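Local coordinates for protein putative branched-chain amino acid aminotransferase IlvE (PDB 4DQN) that probably transfers the amino group of leucine, isoleucine or valine to 2-oxoglutarate with the help of pyridoxal 5'-phosphate, at residues K108-R112 with Y341-D345; L165-N169 with S310-V314; D174-A180 with Y213-H219; T184-K188 with P245-P249; L259-F264 with K320-L325. One frame throughout, in Å; residues are numbered along the deposited sequence.

How the contacts relate
Only contacts 3 and 4 lie near the predicted cofactor lysine, Lys188, which belongs to contact 4 and carries no pyridoxal phosphate in this structure; between the side chains of Arg178, in contact 3, and Lys188 the distance is about 7 Å. These two contacts, with centres 13 Å apart, touch where Ala179 CB meets Gly185 CA at 3.4 Å, and their segments alternate along the chain. Contacts 2 and 5 also interlock, Leu165 CD1 resting 3.5 Å from Tyr322 CG. Contact 1 stands apart: its nearest atoms are about 12 Å from contact 5 and about 16 Å from contact 4, and its chain loop encloses all the others.

Contact 1 (K108-R112 with Y341-D345); sequences KQVVR and YKVDD
Lys108 supplies the main polar link to the C-terminal segment 341-345. Its chain is extended beyond CG, carrying NZ past Val343 to the carbonyl oxygen Lys342 O and the terminal main-chain oxygen Asp345 O, each accepting a hydrogen bond at 3.0 Å from Lys108 NZ. The geometries differ: at Lys342 O the donor is tilted 24° from the carbonyl plane, whereas at Asp345 O it stands well above that plane. Lys342 O also accepts from Asp345 N, closing the type I turn 342-345, and the two donors arrive from opposite faces of its plane. A weak bond runs from Arg112 NH1 to Val343 O at 3.5 Å, with the oxygen at the edge of the guanidinium; the bend at chi3 (-47°) turns the group back over its own helix, one face near Lys108 O and Gln109 CA.

The apolar part centres on Val343. Its CG2 meets Val111 CG1 at 3.7 Å, while its CG1 lies 3.4 Å from Arg112 CG as the two side chains run past each other in opposite directions. Leu76 of strand 74-77, the neighbour of strand 340-342 in the antiparallel sheet, touches Val343 and Lys108, placing helix 100-113 against the sheet, near its 340-342 end.

Bonded to a backbone carbonyl and an oxygen of the C-terminal carboxylate, the Lys108 amine probably helps to hold the turn and to balance the terminal charge; the more distant side-chain carboxylate of Asp345 probably matters less.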
# COMPACT_ATOMS: atom_id res chain seq x y z
N LYS A 108 -8.29 -5.49 25.59
CA LYS A 108 -8.91 -6.19 26.71
C LYS A 108 -10.43 -6.32 26.57
O LYS A 108 -10.99 -7.38 26.84
CB LYS A 108 -8.56 -5.52 28.02
CG LYS A 108 -7.10 -5.66 28.39
CD LYS A 108 -6.86 -5.18 29.83
CE LYS A 108 -5.42 -5.39 30.23
NZ LYS A 108 -5.14 -4.92 31.63
N GLN A 109 -11.10 -5.23 26.17
CA GLN A 109 -12.55 -5.27 25.96
C GLN A 109 -12.95 -6.35 24.96
O GLN A 109 -13.96 -7.03 25.15
CB GLN A 109 -13.08 -3.93 25.43
CG GLN A 109 -13.16 -2.82 26.46
CD GLN A 109 -13.86 -1.60 25.89
OE1 GLN A 109 -14.99 -1.69 25.42
NE2 GLN A 109 -13.18 -0.46 25.91
N VAL A 110 -12.17 -6.50 23.88
CA VAL A 110 -12.48 -7.51 22.87
C VAL A 110 -12.28 -8.92 23.42
O VAL A 110 -13.12 -9.80 23.19
CB VAL A 110 -11.66 -7.29 21.58
CG1 VAL A 110 -11.94 -8.42 20.58
CG2 VAL A 110 -12.03 -5.96 20.96
N VAL A 111 -11.18 -9.14 24.15
CA VAL A 111 -10.93 -10.45 24.75
C VAL A 111 -12.04 -10.82 25.73
O VAL A 111 -12.62 -11.91 25.63
CB VAL A 111 -9.60 -10.46 25.50
CG1 VAL A 111 -9.39 -11.80 26.17
CG2 VAL A 111 -8.44 -10.17 24.52
N ARG A 112 -12.34 -9.90 26.65
CA ARG A 112 -13.42 -10.13 27.61
C ARG A 112 -14.76 -10.40 26.92
O ARG A 112 -15.47 -11.33 27.31
CB ARG A 112 -13.54 -8.98 28.62
CG ARG A 112 -12.33 -8.82 29.53
CD ARG A 112 -12.61 -7.90 30.73
NE ARG A 112 -13.27 -6.67 30.31
CZ ARG A 112 -12.66 -5.48 30.23
NH1 ARG A 112 -11.38 -5.37 30.56
NH2 ARG A 112 -13.34 -4.41 29.84
N TYR A 341 0.02 -8.68 30.68
CA TYR A 341 -1.13 -7.84 31.01
C TYR A 341 -2.35 -8.73 31.17
O TYR A 341 -2.91 -9.21 30.17
CB TYR A 341 -1.40 -6.85 29.87
CG TYR A 341 -0.46 -5.68 29.79
CD1 TYR A 341 0.87 -5.85 29.44
CD2 TYR A 341 -0.92 -4.40 30.03
CE1 TYR A 341 1.71 -4.78 29.34
CE2 TYR A 341 -0.09 -3.32 29.94
CZ TYR A 341 1.23 -3.51 29.60
OH TYR A 341 2.07 -2.41 29.51
N LYS A 342 -2.74 -8.97 32.41
CA LYS A 342 -3.92 -9.78 32.70
C LYS A 342 -5.16 -9.06 32.19
O LYS A 342 -5.31 -7.86 32.36
CB LYS A 342 -4.06 -10.04 34.20
CG LYS A 342 -2.89 -10.81 34.79
CD LYS A 342 -2.63 -12.09 34.00
CE LYS A 342 -3.63 -13.18 34.34
NZ LYS A 342 -3.11 -14.52 33.93
N VAL A 343 -6.05 -9.82 31.56
CA VAL A 343 -7.18 -9.23 30.85
C VAL A 343 -8.24 -8.66 31.80
O VAL A 343 -8.95 -7.69 31.46
CB VAL A 343 -7.73 -10.25 29.83
CG1 VAL A 343 -9.21 -10.15 29.68
CG2 VAL A 343 -7.01 -10.08 28.48
N ASP A 344 -8.32 -9.23 33.00
CA ASP A 344 -9.25 -8.73 34.00
C ASP A 344 -8.65 -7.69 34.95
O ASP A 344 -9.33 -7.24 35.88
CB ASP A 344 -9.83 -9.91 34.79
CG ASP A 344 -10.69 -10.80 33.93
OD1 ASP A 344 -11.46 -10.26 33.10
OD2 ASP A 344 -10.60 -12.04 34.05
N ASP A 345 -7.39 -7.31 34.73
CA ASP A 345 -6.77 -6.23 35.49
C ASP A 345 -6.99 -4.89 34.80
O ASP A 345 -7.39 -4.85 33.63
CB ASP A 345 -5.27 -6.48 35.67
CG ASP A 345 -4.97 -7.50 36.74
OD1 ASP A 345 -5.93 -8.15 37.23
OD2 ASP A 345 -3.78 -7.67 37.08

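Contact 2 (L165-N169 with S310-V314); sequences LAPTN and SETEV
Pro167 presents its ring to the backbone of the loop 310-314, touching carbonyl groups rather than side chains. CD lies 3.3 Å from Thr312 O, CG of the same proline is 3.3 Å from Glu313 O, and CB of Pro167 approaches Glu311 O at 3.8 Å. Three ring carbons thus each meet a different carbonyl of the loop, and no hydrogen bond crosses between the segments.

Further along, Leu165 and Val314 set their side chains at about a right angle. Val314 CG1 is the branch that reaches over, packing 3.7 Å from Leu165 CB and 3.2 Å from Leu165 O, whereas CG2 of Val314 only grazes Leu165 CD1.

The loop follows strand 304-307 and is shaped by an ST turn and ST motif: Ser310 OG accepts from Thr312 N and, nearly straight at 172°, from Glu313 N. With chi1 at 170°, Ser310 CB places OG where both amides can reach it, bending the chain whose carbonyls meet the proline.

Segment 165-169 leads into strand 168-172 of the mixed sheet, where Asn169 OD1 is bonded to Gly298 N. Leu165 also packs against His319 and Tyr322 of helix 316-329, which follows Val314 in the chain.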
# COMPACT_ATOMS: atom_id res chain seq x y z
N LEU A 165 7.77 -28.36 16.94
CA LEU A 165 8.41 -27.46 15.99
C LEU A 165 8.90 -28.24 14.77
O LEU A 165 9.46 -29.33 14.92
CB LEU A 165 9.60 -26.76 16.64
CG LEU A 165 9.28 -25.62 17.61
CD1 LEU A 165 10.53 -25.19 18.37
CD2 LEU A 165 8.71 -24.45 16.83
N ALA A 166 8.69 -27.68 13.58
CA ALA A 166 9.14 -28.34 12.36
C ALA A 166 9.72 -27.33 11.36
O ALA A 166 9.16 -26.25 11.17
CB ALA A 166 8.00 -29.11 11.73
N PRO A 167 10.83 -27.70 10.71
CA PRO A 167 11.50 -26.78 9.79
C PRO A 167 10.75 -26.69 8.47
O PRO A 167 10.11 -27.67 8.08
CB PRO A 167 12.87 -27.43 9.56
CG PRO A 167 12.96 -28.58 10.52
CD PRO A 167 11.54 -28.99 10.81
N THR A 168 10.81 -25.53 7.82
CA THR A 168 10.33 -25.41 6.44
C THR A 168 11.36 -24.65 5.63
O THR A 168 12.27 -24.03 6.20
CB THR A 168 8.96 -24.69 6.33
OG1 THR A 168 9.09 -23.33 6.76
CG2 THR A 168 7.89 -25.40 7.16
N ASN A 169 11.22 -24.68 4.31
CA ASN A 169 12.21 -24.09 3.43
C ASN A 169 11.74 -22.76 2.86
O ASN A 169 10.54 -22.57 2.63
CB ASN A 169 12.56 -25.07 2.29
CG ASN A 169 13.06 -26.41 2.80
OD1 ASN A 169 13.89 -26.48 3.71
ND2 ASN A 169 12.53 -27.50 2.24
N SER A 310 19.12 -28.72 9.97
CA SER A 310 18.51 -29.92 9.41
C SER A 310 17.26 -29.56 8.62
O SER A 310 16.63 -28.54 8.89
CB SER A 310 18.14 -30.90 10.52
OG SER A 310 17.36 -31.95 9.99
N GLU A 311 16.90 -30.41 7.66
CA GLU A 311 15.69 -30.17 6.89
C GLU A 311 14.48 -30.74 7.60
O GLU A 311 13.34 -30.40 7.28
CB GLU A 311 15.80 -30.81 5.51
CG GLU A 311 16.68 -30.05 4.55
CD GLU A 311 16.73 -30.70 3.19
OE1 GLU A 311 15.71 -30.66 2.47
OE2 GLU A 311 17.80 -31.26 2.85
N THR A 312 14.73 -31.62 8.58
CA THR A 312 13.64 -32.32 9.24
C THR A 312 13.57 -32.08 10.75
O THR A 312 12.49 -32.09 11.34
CB THR A 312 13.72 -33.84 8.98
OG1 THR A 312 12.68 -34.50 9.72
CG2 THR A 312 15.07 -34.39 9.41
N GLU A 313 14.72 -31.85 11.37
CA GLU A 313 14.77 -31.62 12.81
C GLU A 313 15.08 -30.17 13.14
O GLU A 313 15.60 -29.43 12.31
CB GLU A 313 15.76 -32.57 13.46
CG GLU A 313 15.18 -33.97 13.67
CD GLU A 313 16.19 -35.07 13.50
OE1 GLU A 313 17.29 -34.79 12.96
OE2 GLU A 313 15.89 -36.22 13.90
N VAL A 314 14.73 -29.75 14.35
CA VAL A 314 14.97 -28.37 14.74
C VAL A 314 16.05 -28.29 15.82
O VAL A 314 16.12 -29.14 16.71
CB VAL A 314 13.65 -27.64 15.11
CG1 VAL A 314 12.52 -28.64 15.24
CG2 VAL A 314 13.80 -26.78 16.35

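Contact 3 (D174-A180 with Y213-H219); sequences DDYDRAA and YLDPATH
A chi1 of -80° sets the His219 ring opposite the carbonyl carbon, and the same kind of first torsion in Asp174 and Asp177, CG beside the backbone N, turns both carboxylates to meet its edge. The two nitrogens are used unequally. His219 ND1 donates to Asp174 OD1 at 2.9 Å, nearly in the ring plane and onto the anti lone pair, with the carboxylate turned 63° from the ring. His219 NE2 makes a shorter but weak bond to Asp177 OD1 at 2.8 Å, bent to 128°.

Arg178 crosses Tyr213 at about a right angle. Its CB sits over the middle of the ring in a CH-pi contact, 4.0 Å from the centroid of Tyr213, while the guanidinium turns an edge to Tyr213 CE1.

Tyr213 and Leu214 end strand 211-214, which lies parallel to strand 168-172 in the mixed sheet; the loop leaving the latter supplies 174-180. Beyond the strand, Asp215 OD2 takes Thr218 N in an Asx motif and also accepts from Thr218 OG1, shaping the turn that brings His219 back.

Pro216 CB packs 3.4 Å from Ala179 O. Water extends the link, one molecule joining Tyr176 O to Leu214 N and another joining Asp177 OD2 to Pro216 O. Asp177 OD2 has its strongest partner across the dimer interface, His182 N of the second subunit, while Asp174 OD2 accepts from His301.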
# COMPACT_ATOMS: atom_id res chain seq x y z
N ASP A 174 15.56 -12.42 -5.79
CA ASP A 174 16.08 -11.05 -5.82
C ASP A 174 15.35 -10.04 -6.71
O ASP A 174 15.62 -8.84 -6.61
CB ASP A 174 17.58 -11.06 -6.15
CG ASP A 174 18.42 -11.56 -5.00
OD1 ASP A 174 18.46 -10.84 -3.98
OD2 ASP A 174 19.02 -12.65 -5.10
N ASP A 175 14.44 -10.50 -7.56
CA ASP A 175 13.69 -9.56 -8.42
C ASP A 175 12.35 -9.08 -7.82
O ASP A 175 11.48 -8.60 -8.56
CB ASP A 175 13.49 -10.13 -9.83
CG ASP A 175 12.95 -11.55 -9.83
OD1 ASP A 175 13.11 -12.25 -8.81
OD2 ASP A 175 12.38 -11.97 -10.87
N TYR A 176 12.18 -9.20 -6.50
CA TYR A 176 11.03 -8.58 -5.80
C TYR A 176 11.45 -7.90 -4.50
O TYR A 176 12.27 -8.43 -3.74
CB TYR A 176 9.91 -9.61 -5.51
CG TYR A 176 9.37 -10.31 -6.73
CD1 TYR A 176 9.81 -11.58 -7.06
CD2 TYR A 176 8.43 -9.71 -7.55
CE1 TYR A 176 9.33 -12.24 -8.17
CE2 TYR A 176 7.94 -10.36 -8.67
CZ TYR A 176 8.40 -11.62 -8.98
OH TYR A 176 7.93 -12.30 -10.08
N ASP A 177 10.90 -6.72 -4.24
CA ASP A 177 11.09 -6.05 -2.95
C ASP A 177 9.73 -5.87 -2.29
O ASP A 177 8.75 -5.53 -2.95
CB ASP A 177 11.73 -4.67 -3.14
CG ASP A 177 13.10 -4.73 -3.81
OD1 ASP A 177 13.93 -5.58 -3.43
OD2 ASP A 177 13.33 -3.90 -4.73
N ARG A 178 9.65 -6.10 -0.98
CA ARG A 178 8.40 -5.80 -0.28
C ARG A 178 8.37 -4.32 0.14
O ARG A 178 7.30 -3.77 0.42
CB ARG A 178 8.17 -6.73 0.92
CG ARG A 178 9.13 -6.57 2.07
CD ARG A 178 8.37 -6.76 3.38
NE ARG A 178 7.48 -7.92 3.32
CZ ARG A 178 6.35 -8.05 4.01
NH1 ARG A 178 5.97 -7.08 4.84
NH2 ARG A 178 5.61 -9.14 3.88
N ALA A 179 9.53 -3.68 0.15
CA ALA A 179 9.63 -2.27 0.54
C ALA A 179 10.82 -1.56 -0.10
O ALA A 179 11.83 -2.20 -0.45
CB ALA A 179 9.69 -2.14 2.05
N ALA A 180 10.70 -0.24 -0.24
CA ALA A 180 11.77 0.62 -0.76
C ALA A 180 12.79 0.93 0.34
O ALA A 180 12.46 0.78 1.52
CB ALA A 180 11.17 1.90 -1.30
N TYR A 213 13.44 -11.73 1.83
CA TYR A 213 13.77 -10.54 1.06
C TYR A 213 15.13 -10.02 1.48
O TYR A 213 15.47 -10.08 2.66
CB TYR A 213 12.72 -9.45 1.29
CG TYR A 213 11.35 -9.84 0.81
CD1 TYR A 213 10.44 -10.44 1.66
CD2 TYR A 213 10.98 -9.61 -0.51
CE1 TYR A 213 9.18 -10.80 1.22
CE2 TYR A 213 9.73 -9.96 -0.96
CZ TYR A 213 8.84 -10.55 -0.10
OH TYR A 213 7.60 -10.91 -0.57
N LEU A 214 15.89 -9.49 0.53
CA LEU A 214 17.18 -8.87 0.86
C LEU A 214 17.03 -7.36 0.83
O LEU A 214 15.99 -6.84 0.41
CB LEU A 214 18.27 -9.32 -0.12
CG LEU A 214 18.41 -10.82 -0.33
CD1 LEU A 214 19.67 -11.14 -1.11
CD2 LEU A 214 18.39 -11.54 1.02
N ASP A 215 18.06 -6.65 1.28
CA ASP A 215 17.99 -5.19 1.35
C ASP A 215 17.78 -4.62 -0.05
O ASP A 215 18.46 -5.04 -1.00
CB ASP A 215 19.23 -4.60 2.04
CG ASP A 215 20.47 -4.69 1.19
OD1 ASP A 215 21.04 -5.80 1.09
OD2 ASP A 215 20.88 -3.65 0.63
N PRO A 216 16.80 -3.71 -0.21
CA PRO A 216 16.41 -3.25 -1.55
C PRO A 216 17.49 -2.44 -2.27
O PRO A 216 17.52 -2.44 -3.50
CB PRO A 216 15.16 -2.40 -1.29
CG PRO A 216 15.22 -2.03 0.17
CD PRO A 216 15.90 -3.20 0.84
N ALA A 217 18.37 -1.77 -1.52
CA ALA A 217 19.44 -0.99 -2.14
C ALA A 217 20.46 -1.88 -2.85
O ALA A 217 20.71 -1.72 -4.04
CB ALA A 217 20.15 -0.13 -1.09
N THR A 218 21.04 -2.81 -2.10
CA THR A 218 22.18 -3.58 -2.61
C THR A 218 21.93 -5.08 -2.79
O THR A 218 22.69 -5.76 -3.48
CB THR A 218 23.41 -3.38 -1.70
OG1 THR A 218 23.26 -4.14 -0.49
CG2 THR A 218 23.56 -1.91 -1.33
N HIS A 219 20.86 -5.60 -2.18
CA HIS A 219 20.55 -7.03 -2.23
C HIS A 219 21.75 -7.89 -1.82
O HIS A 219 22.16 -8.79 -2.56
CB HIS A 219 20.01 -7.44 -3.61
CG HIS A 219 18.57 -7.10 -3.81
ND1 HIS A 219 17.58 -8.07 -3.92
CD2 HIS A 219 17.93 -5.91 -3.90
CE1 HIS A 219 16.41 -7.48 -4.06
NE2 HIS A 219 16.59 -6.17 -4.05
O HOH W 1 14.96 -9.50 -2.22
O HOH W 2 13.53 -6.80 -1.00
O HOH W 3 15.83 -3.80 -5.34

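Contact 4 (T184-K188 with P245-P249); sequences TGAAK and PSILP
Gly185 CA sits directly against Ser246 O, 3.3 Å away, in a CA-H...O contact with 131° at the hydrogen. Ala186 CA does likewise toward Ile247 O at 3.4 Å, with 139°. Through such contacts the two backbones meet, and no conventional hydrogen bond crosses between them: Leu248 N is 3.3 Å from Gly185 O but badly angled, and it bonds instead to Glu224 OE1. The type I turn 184-187, closed by a hydrogen bond from Ala187 N to Thr184 O, presents Gly185 and Ala186 to the other loop, and Ala186 CB reaches Pro245 O at 3.5 Å.

Leu248 brings the side-chain part. Its CG lies anti to the backbone N, which sends CD1 against Lys188 CB at 3.6 Å, while CD2 of Leu248 lies 3.9 Å from Lys188 NZ; the two chains cross obliquely. Lys188, the predicted pyridoxal phosphate attachment site, bends at chi4 (63°) to bring its amine to Tyr193 OH, with which it forms a hydrogen bond.

The segment 184-188 precedes helix 190-205 and the segment 245-249 precedes helix 251-262. Arg85 of helix 79-92 packs on both Lys188 and Leu248, strand 59-68 lies against Lys188 through Phe61 and Glu62, and strand 222-225 meets the other loop at Ile247.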
# COMPACT_ATOMS: atom_id res chain seq x y z
N THR A 184 7.96 2.44 3.16
CA THR A 184 7.15 2.20 4.35
C THR A 184 7.45 0.87 5.02
O THR A 184 6.63 0.35 5.78
CB THR A 184 5.64 2.27 4.02
OG1 THR A 184 5.34 1.37 2.94
CG2 THR A 184 5.25 3.69 3.63
N GLY A 185 8.64 0.32 4.75
CA GLY A 185 9.01 -1.01 5.22
C GLY A 185 8.98 -1.22 6.73
O GLY A 185 8.69 -2.33 7.21
N ALA A 186 9.28 -0.16 7.48
CA ALA A 186 9.34 -0.24 8.95
C ALA A 186 7.98 0.08 9.57
O ALA A 186 7.85 0.22 10.80
CB ALA A 186 10.42 0.70 9.49
N ALA A 187 6.97 0.21 8.71
CA ALA A 187 5.60 0.49 9.14
C ALA A 187 4.70 -0.69 8.76
O ALA A 187 4.78 -1.18 7.63
CB ALA A 187 5.11 1.79 8.48
N LYS A 188 3.86 -1.14 9.69
CA LYS A 188 2.97 -2.27 9.40
C LYS A 188 1.76 -1.79 8.60
O LYS A 188 0.66 -1.61 9.14
CB LYS A 188 2.51 -2.94 10.71
CG LYS A 188 2.09 -4.40 10.57
CD LYS A 188 2.11 -5.07 11.94
CE LYS A 188 1.70 -6.53 11.87
NZ LYS A 188 2.64 -7.34 11.04
N PRO A 245 16.43 0.02 8.46
CA PRO A 245 15.32 0.98 8.57
C PRO A 245 14.19 0.63 7.61
O PRO A 245 13.21 1.38 7.51
CB PRO A 245 15.96 2.29 8.13
CG PRO A 245 17.04 1.88 7.17
CD PRO A 245 17.58 0.59 7.73
N SER A 246 14.34 -0.49 6.90
CA SER A 246 13.38 -0.94 5.89
C SER A 246 12.65 -2.18 6.42
O SER A 246 11.76 -2.73 5.76
CB SER A 246 14.12 -1.25 4.58
OG SER A 246 13.25 -1.79 3.60
N ILE A 247 13.03 -2.59 7.62
CA ILE A 247 12.50 -3.80 8.24
C ILE A 247 11.42 -3.47 9.29
O ILE A 247 11.56 -2.51 10.05
CB ILE A 247 13.66 -4.59 8.91
CG1 ILE A 247 14.54 -5.26 7.85
CG2 ILE A 247 13.14 -5.62 9.91
CD1 ILE A 247 15.84 -5.82 8.41
N LEU A 248 10.35 -4.26 9.31
CA LEU A 248 9.36 -4.16 10.39
C LEU A 248 9.91 -4.81 11.65
O LEU A 248 10.19 -6.01 11.67
CB LEU A 248 8.06 -4.88 10.00
CG LEU A 248 7.06 -4.92 11.16
CD1 LEU A 248 6.02 -3.84 10.98
CD2 LEU A 248 6.40 -6.29 11.30
N PRO A 249 10.05 -4.03 12.73
CA PRO A 249 10.56 -4.59 13.99
C PRO A 249 9.48 -5.38 14.75
O PRO A 249 8.55 -4.76 15.29
CB PRO A 249 10.98 -3.35 14.78
CG PRO A 249 10.19 -2.19 14.18
CD PRO A 249 9.53 -2.66 12.91

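Contact 5 (L259-F264 with K320-L325); sequences LAEHRF and KLYDEL
Glu324 reaches from helix 316-329 to the segment 259-264, meeting Phe264 and then Arg263. Its CB rests 3.9 Å from Phe264 CE1, near the plane of the ring and at its edge. CG lies anti to the backbone N (chi1 -171°) and still skirts the ring, at 4.0 Å from Phe264 CE1. A bend at chi2 (83°) then turns the carboxylate toward Arg263, where OE2 of Glu324 accepts from Arg263 NE at 3.0 Å in a salt bridge. The bond uses the anti lone pair and is bent at the hydrogen to 137°, with guanidinium and carboxylate almost perpendicular. Glu324 OE2 also approaches Arg263 CD, while Leu259 CD2 covers one guanidinium face.

Phe264 has further neighbours: Lys320 CE lies 3.7 Å from Phe264 CD2, and Leu321 CD2 lies 3.9 Å from Phe264 CD1. Deeper in, Leu259 CD1 meets Leu325 CD1 at 3.9 Å, the two leucines crossing at about a right angle.

Leu321 and Leu325 also pack on Leu256 of helix 251-262, so the interface runs back along that helix. On another side of helix 316-329, Tyr322 rests on Val292 and Ile293 of strand 292-301 in the mixed sheet.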
# COMPACT_ATOMS: atom_id res chain seq x y z
N LEU A 259 15.19 -12.42 25.86
CA LEU A 259 15.29 -13.71 26.55
C LEU A 259 16.63 -14.39 26.29
O LEU A 259 17.22 -14.95 27.21
CB LEU A 259 14.13 -14.64 26.16
CG LEU A 259 12.74 -14.11 26.51
CD1 LEU A 259 11.65 -15.04 26.01
CD2 LEU A 259 12.62 -13.89 28.03
N ALA A 260 17.12 -14.33 25.05
CA ALA A 260 18.43 -14.89 24.73
C ALA A 260 19.51 -14.38 25.68
O ALA A 260 20.32 -15.15 26.20
CB ALA A 260 18.80 -14.58 23.28
N GLU A 261 19.51 -13.07 25.92
CA GLU A 261 20.48 -12.47 26.83
C GLU A 261 20.17 -12.79 28.29
O GLU A 261 21.00 -13.36 29.00
CB GLU A 261 20.53 -10.94 26.65
CG GLU A 261 21.55 -10.24 27.57
CD GLU A 261 21.61 -8.73 27.37
OE1 GLU A 261 21.06 -8.23 26.36
OE2 GLU A 261 22.22 -8.05 28.21
N HIS A 262 18.97 -12.43 28.74
CA HIS A 262 18.68 -12.42 30.18
C HIS A 262 18.31 -13.78 30.77
O HIS A 262 18.30 -13.94 32.00
CB HIS A 262 17.63 -11.35 30.51
CG HIS A 262 18.07 -9.96 30.16
ND1 HIS A 262 19.14 -9.34 30.78
CD2 HIS A 262 17.61 -9.07 29.25
CE1 HIS A 262 19.31 -8.13 30.27
NE2 HIS A 262 18.39 -7.94 29.34
N ARG A 263 18.00 -14.75 29.92
CA ARG A 263 17.68 -16.09 30.40
C ARG A 263 18.77 -17.07 30.02
O ARG A 263 19.05 -18.03 30.75
CB ARG A 263 16.35 -16.57 29.80
CG ARG A 263 15.14 -15.73 30.17
CD ARG A 263 14.86 -15.85 31.64
NE ARG A 263 13.42 -15.80 31.92
CZ ARG A 263 12.81 -14.67 32.20
NH1 ARG A 263 13.53 -13.58 32.22
NH2 ARG A 263 11.52 -14.62 32.47
N PHE A 264 19.40 -16.85 28.86
CA PHE A 264 20.34 -17.84 28.36
C PHE A 264 21.80 -17.37 28.32
O PHE A 264 22.69 -18.14 27.96
CB PHE A 264 19.88 -18.37 27.00
CG PHE A 264 18.57 -19.10 27.07
CD1 PHE A 264 17.38 -18.46 26.74
CD2 PHE A 264 18.53 -20.43 27.49
CE1 PHE A 264 16.17 -19.14 26.81
CE2 PHE A 264 17.32 -21.11 27.57
CZ PHE A 264 16.14 -20.47 27.22
N LYS A 320 15.02 -24.19 22.77
CA LYS A 320 15.11 -23.59 24.10
C LYS A 320 14.46 -22.21 24.14
O LYS A 320 13.80 -21.86 25.12
CB LYS A 320 16.58 -23.47 24.53
CG LYS A 320 17.13 -24.70 25.23
CD LYS A 320 18.65 -24.75 25.14
CE LYS A 320 19.27 -23.39 25.38
NZ LYS A 320 20.74 -23.36 25.03
N LEU A 321 14.67 -21.43 23.09
CA LEU A 321 14.08 -20.10 22.99
C LEU A 321 12.57 -20.21 22.84
O LEU A 321 11.82 -19.44 23.45
CB LEU A 321 14.68 -19.33 21.81
CG LEU A 321 16.15 -18.95 21.96
CD1 LEU A 321 16.73 -18.45 20.62
CD2 LEU A 321 16.30 -17.88 23.00
N TYR A 322 12.13 -21.15 22.01
CA TYR A 322 10.70 -21.38 21.78
C TYR A 322 9.99 -21.77 23.07
O TYR A 322 8.94 -21.19 23.42
CB TYR A 322 10.48 -22.46 20.73
CG TYR A 322 9.01 -22.78 20.42
CD1 TYR A 322 8.32 -22.08 19.44
CD2 TYR A 322 8.33 -23.78 21.12
CE1 TYR A 322 6.98 -22.37 19.15
CE2 TYR A 322 7.00 -24.07 20.85
CZ TYR A 322 6.33 -23.37 19.86
OH TYR A 322 5.01 -23.65 19.58
N ASP A 323 10.54 -22.75 23.78
CA ASP A 323 9.97 -23.21 25.04
C ASP A 323 9.85 -22.07 26.06
O ASP A 323 8.81 -21.92 26.72
CB ASP A 323 10.80 -24.37 25.63
CG ASP A 323 10.62 -25.66 24.85
OD1 ASP A 323 9.69 -25.72 24.02
OD2 ASP A 323 11.39 -26.62 25.09
N GLU A 324 10.89 -21.26 26.16
CA GLU A 324 10.91 -20.16 27.13
C GLU A 324 9.95 -19.03 26.76
O GLU A 324 9.26 -18.50 27.62
CB GLU A 324 12.34 -19.63 27.30
CG GLU A 324 12.52 -18.63 28.45
CD GLU A 324 12.71 -19.29 29.81
OE1 GLU A 324 12.65 -20.54 29.90
OE2 GLU A 324 12.93 -18.55 30.79
N LEU A 325 9.91 -18.66 25.49
CA LEU A 325 9.00 -17.58 25.07
C LEU A 325 7.54 -17.98 25.22
O LEU A 325 6.75 -17.24 25.81
CB LEU A 325 9.28 -17.15 23.63
CG LEU A 325 8.32 -16.10 23.04
CD1 LEU A 325 8.44 -14.78 23.78
CD2 LEU A 325 8.58 -15.90 21.53